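Long-range contacts in sarcosine oxidase (Pyrococcus horikoshii, PDB 1Y56), which probably oxidises L-proline as the FAD-bearing beta subunit of an L-proline dehydrogenase complex that also carries FMN: residues S67-W71 and F338-A343; V344-V348 and L359-Y364; S81-Y87 and N140-A146; G50-Q54 and M64-V68. All coordinates share one frame; numbering follows the deposited sequence.

All four contacts lie in one chain, and two of them reach the FAD directly: contact 1 through the backbone N of Met339 and contact 4 through that of Gly50. These two are nearest neighbours, with centres 6 Å apart, and share Ser67 and Val68 on helix 58-78. Contact 3 adjoins contact 4, centres 9 Å apart: loop 50-54 passes along it, and Asp143 OD2 lies 2.7 Å from Gln53 N, a probable hydrogen bond. Contact 2 continues helix 337-354 away from the flavin; a salt bridge of 2.8 Å from Glu346 OE1 to Arg66 NH2 ties it to contact 4. Contacts 2 and 3 stay apart, their nearest atoms about 14 Å from each other.

Contact 1: residues S67-W71 and F338-A343; sequences SVELW and FMMAPA. With FAD (flavin-adenine dinucleotide), chain I.
Where helix 58-78 crosses the flavin-binding end of helix 337-354, Ser67 and Trp71 both grip the carbonyl of Met339. The two local axes pass 7.8 Å apart at 84°, nearly perpendicular. Pro342 has no N-H to give and the backbone N of Ala343 makes no bond to the turn before it, so the helix kinks and side chains step in. Ser67 OG donates to Met339 O (2.8 Å) in the carbonyl plane and accepts a weak bond from Ala343 N (3.4 Å), bridging the gap in the helix ladder. Trp71 NE1 supplies a second, nearly straight bond to Met339 O, 3.0 Å long at 169°. With CG beside the backbone N (chi1 -76°), the indole extends across the partner helix, and Pro342 CG sits over its face in a CH-pi contact, 3.6 Å from the five-membered ring centroid. Farther out, Trp71 CH2 meets Phe338 CE2 at 3.6 Å, the ring planes oblique. Leu70 CB meets Pro342 CB at 3.8 Å. Met339 N donates to FAD O2 (2.7 Å); the first turn of helix 337-354, just ahead of the kink, thus contributes to the O2 side of the flavin pocket.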
# COMPACT_ATOMS: atom_id res chain seq x y z
N SER B 67 51.28 34.59 -11.42
CA SER B 67 49.88 34.46 -11.04
C SER B 67 49.46 35.63 -10.17
O SER B 67 48.45 36.29 -10.46
CB SER B 67 49.63 33.13 -10.34
OG SER B 67 48.32 32.68 -10.62
N VAL B 68 50.25 35.92 -9.13
CA VAL B 68 49.98 37.05 -8.24
C VAL B 68 49.91 38.40 -8.98
O VAL B 68 49.09 39.26 -8.64
CB VAL B 68 50.96 37.08 -7.05
CG1 VAL B 68 50.76 38.33 -6.21
CG2 VAL B 68 50.75 35.85 -6.19
N GLU B 69 50.74 38.58 -10.01
CA GLU B 69 50.64 39.79 -10.82
C GLU B 69 49.27 39.86 -11.47
O GLU B 69 48.63 40.92 -11.50
CB GLU B 69 51.76 39.87 -11.86
CG GLU B 69 53.12 40.21 -11.26
CD GLU B 69 54.32 39.73 -12.09
OE1 GLU B 69 55.41 39.60 -11.48
OE2 GLU B 69 54.19 39.49 -13.32
N LEU B 70 48.78 38.72 -11.95
CA LEU B 70 47.47 38.69 -12.59
C LEU B 70 46.33 38.88 -11.58
O LEU B 70 45.30 39.50 -11.89
CB LEU B 70 47.29 37.42 -13.42
CG LEU B 70 48.22 37.25 -14.62
CD1 LEU B 70 48.09 35.86 -15.19
CD2 LEU B 70 47.93 38.28 -15.70
N TRP B 71 46.51 38.36 -10.37
CA TRP B 71 45.56 38.63 -9.29
C TRP B 71 45.47 40.13 -8.97
O TRP B 71 44.37 40.65 -8.87
CB TRP B 71 45.91 37.82 -8.03
CG TRP B 71 45.53 36.37 -8.11
CD1 TRP B 71 46.38 35.30 -8.09
CD2 TRP B 71 44.21 35.84 -8.23
NE1 TRP B 71 45.66 34.13 -8.18
CE2 TRP B 71 44.33 34.43 -8.27
CE3 TRP B 71 42.93 36.41 -8.30
CZ2 TRP B 71 43.22 33.59 -8.38
CZ3 TRP B 71 41.83 35.57 -8.41
CH2 TRP B 71 41.98 34.17 -8.46
N PHE B 338 43.48 26.82 -7.08
CA PHE B 338 42.78 28.11 -7.15
C PHE B 338 43.76 29.27 -7.38
O PHE B 338 43.59 30.05 -8.32
CB PHE B 338 41.92 28.35 -5.91
CG PHE B 338 41.56 29.78 -5.67
CD1 PHE B 338 42.09 30.47 -4.58
CD2 PHE B 338 40.69 30.45 -6.52
CE1 PHE B 338 41.75 31.82 -4.34
CE2 PHE B 338 40.34 31.80 -6.29
CZ PHE B 338 40.88 32.48 -5.21
N MET B 339 44.80 29.34 -6.55
CA MET B 339 45.84 30.35 -6.68
C MET B 339 46.54 30.34 -8.04
O MET B 339 46.90 31.39 -8.57
CB MET B 339 46.85 30.22 -5.54
CG MET B 339 47.57 28.89 -5.45
SD MET B 339 48.66 28.86 -4.00
CE MET B 339 47.63 28.15 -2.70
N MET B 340 46.70 29.16 -8.63
CA MET B 340 47.41 29.05 -9.91
C MET B 340 46.59 29.54 -11.11
O MET B 340 47.16 29.93 -12.14
CB MET B 340 47.83 27.60 -10.16
CG MET B 340 49.06 27.17 -9.41
SD MET B 340 49.49 25.45 -9.72
CE MET B 340 49.91 25.50 -11.47
N ALA B 341 45.27 29.52 -10.97
CA ALA B 341 44.36 29.61 -12.11
C ALA B 341 44.66 30.71 -13.12
O ALA B 341 44.78 30.42 -14.30
CB ALA B 341 42.91 29.67 -11.63
N PRO B 342 44.79 31.98 -12.66
CA PRO B 342 45.08 33.07 -13.59
C PRO B 342 46.29 32.80 -14.46
O PRO B 342 46.26 33.07 -15.66
CB PRO B 342 45.39 34.23 -12.64
CG PRO B 342 44.56 33.95 -11.49
CD PRO B 342 44.69 32.49 -11.28
N ALA B 343 47.35 32.26 -13.85
CA ALA B 343 48.53 31.90 -14.60
C ALA B 343 48.32 30.70 -15.53
O ALA B 343 48.78 30.74 -16.67
CB ALA B 343 49.71 31.68 -13.68
PA FAD I . 36.69 22.50 -10.04
O1A FAD I . 36.23 21.23 -9.39
O2A FAD I . 36.46 23.80 -9.31
O5B FAD I . 36.09 22.56 -11.53
C5B FAD I . 35.85 21.38 -12.28
C4B FAD I . 34.45 21.49 -12.83
O4B FAD I . 34.27 20.53 -13.86
C3B FAD I . 33.37 21.21 -11.78
O3B FAD I . 32.60 22.40 -11.55
C2B FAD I . 32.53 20.10 -12.38
O2B FAD I . 31.13 20.32 -12.32
C1B FAD I . 32.91 20.12 -13.83
N9A FAD I . 32.71 18.80 -14.47
C8A FAD I . 33.08 17.59 -14.01
N7A FAD I . 32.67 16.65 -14.90
C5A FAD I . 32.04 17.29 -15.91
C6A FAD I . 31.43 16.88 -17.09
N6A FAD I . 31.39 15.56 -17.42
N1A FAD I . 30.88 17.80 -17.90
C2A FAD I . 30.91 19.11 -17.60
N3A FAD I . 31.49 19.55 -16.47
C4A FAD I . 32.07 18.65 -15.62
N1 FAD I . 43.35 26.01 -3.72
C2 FAD I . 44.07 27.13 -3.52
O2 FAD I . 44.75 27.57 -4.46
N3 FAD I . 44.09 27.78 -2.34
C4 FAD I . 43.37 27.36 -1.28
O4 FAD I . 43.39 27.99 -0.20
C4X FAD I . 42.61 26.21 -1.40
N5 FAD I . 41.86 25.72 -0.38
C5X FAD I . 41.12 24.59 -0.54
C6 FAD I . 40.36 24.11 0.54
C7 FAD I . 39.58 22.96 0.40
C7M FAD I . 38.77 22.46 1.57
C8 FAD I . 39.57 22.28 -0.83
C8M FAD I . 38.77 21.06 -1.03
C9 FAD I . 40.33 22.75 -1.90
C9A FAD I . 41.10 23.90 -1.78
N10 FAD I . 41.82 24.33 -2.83
C10 FAD I . 42.61 25.50 -2.71
C1' FAD I . 41.80 23.59 -4.09
C2' FAD I . 41.02 24.33 -5.14
O2' FAD I . 39.66 24.31 -4.75
C3' FAD I . 41.16 23.58 -6.45
O3' FAD I . 42.55 23.42 -6.76
C4' FAD I . 40.47 24.35 -7.56
O4' FAD I . 39.08 24.56 -7.25
C5' FAD I . 40.58 23.60 -8.87
O5' FAD I . 39.72 24.29 -9.76
P FAD I . 39.17 23.52 -11.04
O1P FAD I . 40.34 22.80 -11.65
O2P FAD I . 38.36 24.50 -11.83
O3P FAD I . 38.26 22.38 -10.34

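Contact 2: residues V344-V348 and L359-Y364; sequences VGEMV and LPVEWY
Helix turn 344-348 faces a loop that makes an inverse gamma turn centred on Pro360 and then a short 3-10 segment, 361-363, with Met347 and Val361 the nearest residues at 6.9 Å between their CA atoms. The joining is apolar and rests mainly on one side chain. Met347 leaves the helix with CG beside its backbone N, anti to the carbonyl carbon (chi1 -81°), and runs straight out to SD before bending at the last torsion. Its methyl CE thereby reaches in among Leu359, Val361 and Tyr364. Met347 CE touches Leu359 CB at 3.2 Å, the two side chains nearly perpendicular. Val361 runs antiparallel alongside: Met347 CE approaches Val361 CB to 3.8 Å, and Met347 SD lies 4.1 Å from Val361 CG2. The same Met347 methyl meets the edge of the Tyr364 ring, 4.1 Å from Tyr364 CE1. Cutting Met347 back to an alanine is likely to open a gap here, with Leu359 CB, Val361 and the Tyr364 edge losing their shared methyl. Beside this, Leu359 CD2 lies 3.6 Å from Glu346 OE2, on a carboxylate whose other oxygen, OE1, forms a salt bridge with Arg66. Helix 58-78 flanks the contact through Val63, which both Met347 and Tyr364 touch, and Asn60, which bonds the Tyr364 hydroxyl; strand 317-318 lies against Val361 and Tyr364 through Ile318.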
# COMPACT_ATOMS: atom_id res chain seq x y z
N VAL B 344 47.64 29.65 -15.07
CA VAL B 344 47.44 28.51 -15.98
C VAL B 344 46.54 28.90 -17.15
O VAL B 344 46.68 28.35 -18.26
CB VAL B 344 46.98 27.18 -15.30
CG1 VAL B 344 47.54 27.05 -13.91
CG2 VAL B 344 45.47 27.04 -15.30
N GLY B 345 45.64 29.85 -16.91
CA GLY B 345 44.80 30.40 -17.96
C GLY B 345 45.71 30.93 -19.05
O GLY B 345 45.64 30.50 -20.21
N GLU B 346 46.59 31.84 -18.64
CA GLU B 346 47.61 32.40 -19.53
C GLU B 346 48.42 31.31 -20.26
O GLU B 346 48.53 31.36 -21.49
CB GLU B 346 48.54 33.32 -18.74
CG GLU B 346 49.32 34.31 -19.58
CD GLU B 346 50.16 35.26 -18.71
OE1 GLU B 346 49.72 36.42 -18.53
OE2 GLU B 346 51.23 34.83 -18.21
N MET B 347 48.96 30.34 -19.53
CA MET B 347 49.74 29.25 -20.14
C MET B 347 48.96 28.45 -21.19
O MET B 347 49.45 28.27 -22.30
CB MET B 347 50.24 28.29 -19.07
CG MET B 347 51.47 28.72 -18.33
SD MET B 347 51.65 27.71 -16.85
CE MET B 347 53.42 27.67 -16.72
N VAL B 348 47.78 27.97 -20.82
CA VAL B 348 46.95 27.15 -21.70
C VAL B 348 46.59 27.94 -22.95
O VAL B 348 46.71 27.44 -24.05
CB VAL B 348 45.68 26.60 -20.99
CG1 VAL B 348 44.71 25.95 -21.98
CG2 VAL B 348 46.07 25.61 -19.89
N LEU B 359 56.09 31.21 -19.40
CA LEU B 359 56.37 30.41 -18.19
C LEU B 359 56.82 28.97 -18.49
O LEU B 359 56.61 28.46 -19.59
CB LEU B 359 55.14 30.37 -17.28
CG LEU B 359 54.56 31.46 -16.34
CD1 LEU B 359 55.58 32.05 -15.34
CD2 LEU B 359 53.84 32.56 -17.13
N PRO B 360 57.45 28.30 -17.50
CA PRO B 360 57.93 26.92 -17.61
C PRO B 360 56.83 25.85 -17.48
O PRO B 360 56.84 25.05 -16.53
CB PRO B 360 58.91 26.81 -16.43
CG PRO B 360 58.34 27.70 -15.42
CD PRO B 360 57.76 28.86 -16.17
N VAL B 361 55.91 25.82 -18.44
CA VAL B 361 54.77 24.90 -18.43
C VAL B 361 55.20 23.43 -18.46
O VAL B 361 54.45 22.57 -18.00
CB VAL B 361 53.75 25.22 -19.58
CG1 VAL B 361 54.29 24.80 -20.93
CG2 VAL B 361 52.41 24.56 -19.33
N GLU B 362 56.39 23.15 -18.96
CA GLU B 362 56.84 21.75 -19.12
C GLU B 362 57.07 21.00 -17.79
O GLU B 362 57.08 19.77 -17.77
CB GLU B 362 58.05 21.62 -20.08
CG GLU B 362 59.32 22.38 -19.67
CD GLU B 362 59.22 23.90 -19.87
OE1 GLU B 362 60.02 24.63 -19.23
OE2 GLU B 362 58.35 24.38 -20.66
N TRP B 363 57.19 21.73 -16.69
CA TRP B 363 57.24 21.13 -15.35
C TRP B 363 56.00 20.28 -15.08
O TRP B 363 56.07 19.26 -14.40
CB TRP B 363 57.36 22.22 -14.29
CG TRP B 363 57.60 21.73 -12.89
CD1 TRP B 363 56.69 21.70 -11.87
CD2 TRP B 363 58.83 21.23 -12.33
NE1 TRP B 363 57.27 21.21 -10.72
CE2 TRP B 363 58.58 20.91 -10.98
CE3 TRP B 363 60.11 21.01 -12.85
CZ2 TRP B 363 59.56 20.38 -10.14
CZ3 TRP B 363 61.09 20.48 -12.01
CH2 TRP B 363 60.81 20.17 -10.68
N TYR B 364 54.87 20.72 -15.65
CA TYR B 364 53.56 20.09 -15.46
C TYR B 364 53.23 19.13 -16.61
O TYR B 364 52.05 18.92 -16.92
CB TYR B 364 52.47 21.16 -15.32
CG TYR B 364 52.86 22.28 -14.37
CD1 TYR B 364 53.17 23.56 -14.85
CD2 TYR B 364 52.95 22.05 -13.00
CE1 TYR B 364 53.54 24.58 -13.97
CE2 TYR B 364 53.32 23.07 -12.12
CZ TYR B 364 53.62 24.32 -12.61
OH TYR B 364 53.99 25.30 -11.71

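Contact 3: residues S81-Y87 and N140-A146; sequences SFKQTGY and NPTDGKA
A backbone carbonyl stands at the edge of each ring here, Phe82 and Tyr87. Lys145 O lies near the plane of Phe82, 3.6 Å from Phe82 CD1, with Gly144 CA oblique to that ring. Gly144 O is near the Tyr87 plane, 4.1 Å from Tyr87 CE2; Asp143 CB comes closer, obliquely, 3.7 Å from Tyr87 CD2. The Asp143 carboxylate, 84° from that ring plane, bonds elsewhere: OD2 to Gln53 N, OD1 to Gln54 NE2. The backbones run antiparallel as two short ladders whose register slips by one. In the first, Lys145 N donates to Lys83 O (3.1 Å, 158°); the second pairs Tyr87 with Asn140 through weak bonds. Between them Gly86 N donates to Asp143 O (2.6 Å) from above the carbonyl plane. Lys145 CG lies between its backbone N and carbonyl carbon (chi1 38°), from where the extended chain runs past Thr85; Lys145 NZ and Thr85 OG1 both bond Asn239 O, and NZ also Gln254 O and Thr253 OG1. A leucine in place of Lys145 would probably leave those oxygens without their ammonium partner. Helix 58-78 covers Phe82, Phe338 of helix 337-354 backs Ala146, and strand 241-244 packs on Tyr87.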
# COMPACT_ATOMS: atom_id res chain seq x y z
N SER B 81 38.39 42.05 -5.44
CA SER B 81 38.91 42.01 -4.06
C SER B 81 39.87 40.86 -3.74
O SER B 81 39.48 39.70 -3.62
CB SER B 81 37.74 42.03 -3.06
OG SER B 81 38.15 41.61 -1.79
N PHE B 82 41.13 41.24 -3.60
CA PHE B 82 42.24 40.34 -3.33
C PHE B 82 43.19 41.06 -2.39
O PHE B 82 44.00 41.88 -2.81
CB PHE B 82 42.92 39.95 -4.65
CG PHE B 82 44.37 39.57 -4.52
CD1 PHE B 82 44.77 38.57 -3.62
CD2 PHE B 82 45.34 40.21 -5.30
CE1 PHE B 82 46.13 38.21 -3.50
CE2 PHE B 82 46.70 39.87 -5.19
CZ PHE B 82 47.09 38.86 -4.29
N LYS B 83 43.06 40.76 -1.10
CA LYS B 83 43.85 41.43 -0.07
C LYS B 83 45.22 40.75 0.07
O LYS B 83 45.30 39.55 0.30
CB LYS B 83 43.14 41.45 1.31
CG LYS B 83 41.64 41.89 1.38
CD LYS B 83 41.20 43.04 0.44
CE LYS B 83 41.63 44.43 0.92
NZ LYS B 83 40.86 44.93 2.10
N GLN B 84 46.29 41.53 -0.09
CA GLN B 84 47.64 41.00 0.08
C GLN B 84 48.04 41.06 1.55
O GLN B 84 48.79 41.94 1.96
CB GLN B 84 48.63 41.77 -0.79
CG GLN B 84 48.63 41.33 -2.26
CD GLN B 84 49.66 42.06 -3.09
OE1 GLN B 84 50.52 41.43 -3.72
NE2 GLN B 84 49.60 43.38 -3.09
N THR B 85 47.52 40.13 2.34
CA THR B 85 47.78 40.13 3.78
C THR B 85 48.94 39.22 4.17
O THR B 85 49.28 39.12 5.35
CB THR B 85 46.54 39.71 4.58
OG1 THR B 85 46.20 38.35 4.26
CG2 THR B 85 45.36 40.62 4.29
N GLY B 86 49.56 38.57 3.19
CA GLY B 86 50.70 37.68 3.43
C GLY B 86 50.34 36.24 3.75
O GLY B 86 49.17 35.89 3.92
N TYR B 87 51.38 35.40 3.80
CA TYR B 87 51.31 34.01 4.25
C TYR B 87 52.40 33.87 5.28
O TYR B 87 53.51 34.36 5.09
CB TYR B 87 51.67 33.06 3.13
CG TYR B 87 50.60 32.13 2.60
CD1 TYR B 87 50.74 30.75 2.75
CD2 TYR B 87 49.51 32.61 1.88
CE1 TYR B 87 49.80 29.88 2.23
CE2 TYR B 87 48.55 31.73 1.34
CZ TYR B 87 48.71 30.37 1.52
OH TYR B 87 47.79 29.49 1.01
N ASN B 140 56.03 36.17 3.71
CA ASN B 140 56.03 36.96 2.48
C ASN B 140 54.81 37.87 2.44
O ASN B 140 53.67 37.39 2.46
CB ASN B 140 56.09 36.09 1.23
CG ASN B 140 56.17 36.91 -0.06
OD1 ASN B 140 57.24 37.07 -0.64
ND2 ASN B 140 55.05 37.43 -0.50
N PRO B 141 55.04 39.20 2.36
CA PRO B 141 53.92 40.14 2.44
C PRO B 141 53.10 40.27 1.15
O PRO B 141 52.03 40.87 1.18
CB PRO B 141 54.60 41.46 2.81
CG PRO B 141 55.99 41.35 2.27
CD PRO B 141 56.34 39.88 2.20
N THR B 142 53.56 39.71 0.03
CA THR B 142 52.79 39.79 -1.21
C THR B 142 51.91 38.57 -1.53
O THR B 142 51.27 38.53 -2.58
CB THR B 142 53.67 40.12 -2.43
OG1 THR B 142 54.76 39.21 -2.49
CG2 THR B 142 54.20 41.52 -2.33
N ASP B 143 51.87 37.58 -0.63
CA ASP B 143 50.85 36.53 -0.70
C ASP B 143 49.55 37.09 -0.12
O ASP B 143 49.56 38.06 0.64
CB ASP B 143 51.28 35.29 0.10
CG ASP B 143 52.54 34.62 -0.46
OD1 ASP B 143 53.30 34.04 0.36
OD2 ASP B 143 52.80 34.67 -1.68
N GLY B 144 48.43 36.49 -0.49
CA GLY B 144 47.15 37.02 -0.05
C GLY B 144 46.02 36.01 -0.09
O GLY B 144 46.25 34.81 -0.18
N LYS B 145 44.81 36.53 0.00
CA LYS B 145 43.61 35.72 0.02
C LYS B 145 42.52 36.42 -0.77
O LYS B 145 42.53 37.64 -0.90
CB LYS B 145 43.17 35.44 1.46
CG LYS B 145 43.36 36.60 2.38
CD LYS B 145 42.80 36.31 3.74
CE LYS B 145 42.44 37.61 4.41
NZ LYS B 145 42.36 37.43 5.86
N ALA B 146 41.60 35.64 -1.34
CA ALA B 146 40.50 36.14 -2.16
C ALA B 146 39.37 35.12 -2.05
O ALA B 146 39.64 33.97 -1.71
CB ALA B 146 40.93 36.29 -3.61
O HOH W 1 51.21 41.75 3.43

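Contact 4: residues G50-Q54 and M64-V68; sequences GIRQQ and MKRSV. With FAD (flavin-adenine dinucleotide), chain I.
Gln53 lays its side chain across the turn of helix 58-78 that carries Met64, Lys65 and Val68. Gln53 CB starts 4.2 Å from Met64 CB. Gln53 CG, set beside the backbone N and anti to the carbonyl carbon (chi1 -60°), comes down onto the helix, 3.4 Å from Val68 CG2 and close to Met64 O as well. From there the chain runs extended: Gln53 CD also rests on Val68 CG2, the glutamine side chain roughly perpendicular to the valine, and the amide divides at the tip. Gln53 OE1 passes over the backbone of the helix, 3.4 Å from Lys65 CA, whereas Gln53 NE2 is 3.9 Å from Val68 CG2 and makes its hydrogen bond with Thr142 OG1. The residue is thus held at its backbone and its tip by segment 140-146 while its aliphatic middle packs on the helix. Met64 comes from the helix and curls against the loop. Bent at its second and third torsions (chi2 -41°), it brings CG and CE near Arg52 O, and Met64 CE to 3.9 Å from Ile51 CG2. Ile51 CG2 also reaches Val68 CG2 at 4.1 Å, which makes a small apolar seam between loop and helix. Ile51 follows a cis peptide bond, and just before it Gly50, with positive phi, donates its N to FAD O4 (2.9 Å, 141°). Loop 50-54 thus joins helix 58-78 to the flavin, with the Gly50 amide at the O4 side of the isoalloxazine pocket of an FAD-dependent oxidoreductase.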
# COMPACT_ATOMS: atom_id res chain seq x y z
N GLY B 50 43.22 30.80 -1.05
CA GLY B 50 44.47 30.94 -1.90
C GLY B 50 45.49 31.56 -1.00
O GLY B 50 45.40 31.32 0.20
N ILE B 51 46.46 32.36 -1.46
CA ILE B 51 47.06 32.48 -2.78
C ILE B 51 48.49 32.73 -2.32
O ILE B 51 48.73 33.57 -1.45
CB ILE B 51 46.60 33.73 -3.59
CG1 ILE B 51 45.11 33.68 -3.93
CG2 ILE B 51 47.42 33.86 -4.89
CD1 ILE B 51 44.61 34.87 -4.75
N ARG B 52 49.45 32.03 -2.90
CA ARG B 52 50.75 31.87 -2.30
C ARG B 52 51.82 31.79 -3.37
O ARG B 52 51.59 31.21 -4.44
CB ARG B 52 50.72 30.57 -1.52
CG ARG B 52 51.73 30.43 -0.44
CD ARG B 52 52.24 28.97 -0.33
NE ARG B 52 51.22 27.94 -0.53
CZ ARG B 52 51.48 26.70 -0.95
NH1 ARG B 52 50.48 25.85 -1.10
NH2 ARG B 52 52.72 26.32 -1.23
N GLN B 53 52.99 32.36 -3.09
CA GLN B 53 54.16 32.22 -3.98
C GLN B 53 55.29 31.42 -3.32
O GLN B 53 56.32 31.18 -3.94
CB GLN B 53 54.70 33.59 -4.42
CG GLN B 53 53.73 34.47 -5.18
CD GLN B 53 54.07 35.94 -5.06
OE1 GLN B 53 54.56 36.55 -6.02
NE2 GLN B 53 53.81 36.53 -3.89
N GLN B 54 55.09 31.03 -2.07
CA GLN B 54 56.09 30.28 -1.31
C GLN B 54 56.04 28.78 -1.63
O GLN B 54 55.48 27.97 -0.89
CB GLN B 54 55.95 30.54 0.19
CG GLN B 54 56.24 31.98 0.58
CD GLN B 54 56.13 32.21 2.08
OE1 GLN B 54 56.90 31.66 2.86
NE2 GLN B 54 55.16 33.03 2.48
N MET B 64 53.62 31.21 -9.83
CA MET B 64 52.89 31.93 -8.79
C MET B 64 53.23 33.42 -8.70
O MET B 64 52.35 34.25 -8.42
CB MET B 64 53.03 31.23 -7.44
CG MET B 64 52.14 30.00 -7.32
SD MET B 64 50.47 30.21 -8.03
CE MET B 64 49.82 31.52 -6.97
N LYS B 65 54.49 33.76 -8.94
CA LYS B 65 54.89 35.16 -9.06
C LYS B 65 54.04 35.79 -10.16
O LYS B 65 53.40 36.83 -9.96
CB LYS B 65 56.37 35.29 -9.40
CG LYS B 65 56.91 36.71 -9.24
CD LYS B 65 57.87 37.13 -10.35
CE LYS B 65 58.97 38.09 -9.83
NZ LYS B 65 58.51 39.30 -9.07
N ARG B 66 54.02 35.15 -11.32
CA ARG B 66 53.22 35.66 -12.40
C ARG B 66 51.75 35.69 -11.99
O ARG B 66 51.07 36.70 -12.16
CB ARG B 66 53.41 34.80 -13.64
CG ARG B 66 52.58 35.24 -14.81
CD ARG B 66 52.94 36.62 -15.19
NE ARG B 66 52.06 37.09 -16.24
CZ ARG B 66 51.68 38.35 -16.38
NH1 ARG B 66 52.10 39.27 -15.52
NH2 ARG B 66 50.87 38.68 -17.37
N SER B 67 51.28 34.59 -11.42
CA SER B 67 49.88 34.46 -11.04
C SER B 67 49.46 35.63 -10.17
O SER B 67 48.45 36.29 -10.46
CB SER B 67 49.63 33.13 -10.34
OG SER B 67 48.32 32.68 -10.62
N VAL B 68 50.25 35.92 -9.13
CA VAL B 68 49.98 37.05 -8.24
C VAL B 68 49.91 38.40 -8.98
O VAL B 68 49.09 39.26 -8.64
CB VAL B 68 50.96 37.08 -7.05
CG1 VAL B 68 50.76 38.33 -6.21
CG2 VAL B 68 50.75 35.85 -6.19
PA FAD I . 36.69 22.50 -10.04
O1A FAD I . 36.23 21.23 -9.39
O2A FAD I . 36.46 23.80 -9.31
O5B FAD I . 36.09 22.56 -11.53
C5B FAD I . 35.85 21.38 -12.28
C4B FAD I . 34.45 21.49 -12.83
O4B FAD I . 34.27 20.53 -13.86
C3B FAD I . 33.37 21.21 -11.78
O3B FAD I . 32.60 22.40 -11.55
C2B FAD I . 32.53 20.10 -12.38
O2B FAD I . 31.13 20.32 -12.32
C1B FAD I . 32.91 20.12 -13.83
N9A FAD I . 32.71 18.80 -14.47
C8A FAD I . 33.08 17.59 -14.01
N7A FAD I . 32.67 16.65 -14.90
C5A FAD I . 32.04 17.29 -15.91
C6A FAD I . 31.43 16.88 -17.09
N6A FAD I . 31.39 15.56 -17.42
N1A FAD I . 30.88 17.80 -17.90
C2A FAD I . 30.91 19.11 -17.60
N3A FAD I . 31.49 19.55 -16.47
C4A FAD I . 32.07 18.65 -15.62
N1 FAD I . 43.35 26.01 -3.72
C2 FAD I . 44.07 27.13 -3.52
O2 FAD I . 44.75 27.57 -4.46
N3 FAD I . 44.09 27.78 -2.34
C4 FAD I . 43.37 27.36 -1.28
O4 FAD I . 43.39 27.99 -0.20
C4X FAD I . 42.61 26.21 -1.40
N5 FAD I . 41.86 25.72 -0.38
C5X FAD I . 41.12 24.59 -0.54
C6 FAD I . 40.36 24.11 0.54
C7 FAD I . 39.58 22.96 0.40
C7M FAD I . 38.77 22.46 1.57
C8 FAD I . 39.57 22.28 -0.83
C8M FAD I . 38.77 21.06 -1.03
C9 FAD I . 40.33 22.75 -1.90
C9A FAD I . 41.10 23.90 -1.78
N10 FAD I . 41.82 24.33 -2.83
C10 FAD I . 42.61 25.50 -2.71
C1' FAD I . 41.80 23.59 -4.09
C2' FAD I . 41.02 24.33 -5.14
O2' FAD I . 39.66 24.31 -4.75
C3' FAD I . 41.16 23.58 -6.45
O3' FAD I . 42.55 23.42 -6.76
C4' FAD I . 40.47 24.35 -7.56
O4' FAD I . 39.08 24.56 -7.25
C5' FAD I . 40.58 23.60 -8.87
O5' FAD I . 39.72 24.29 -9.76
P FAD I . 39.17 23.52 -11.04
O1P FAD I . 40.34 22.80 -11.65
O2P FAD I . 38.36 24.50 -11.83
O3P FAD I . 38.26 22.38 -10.34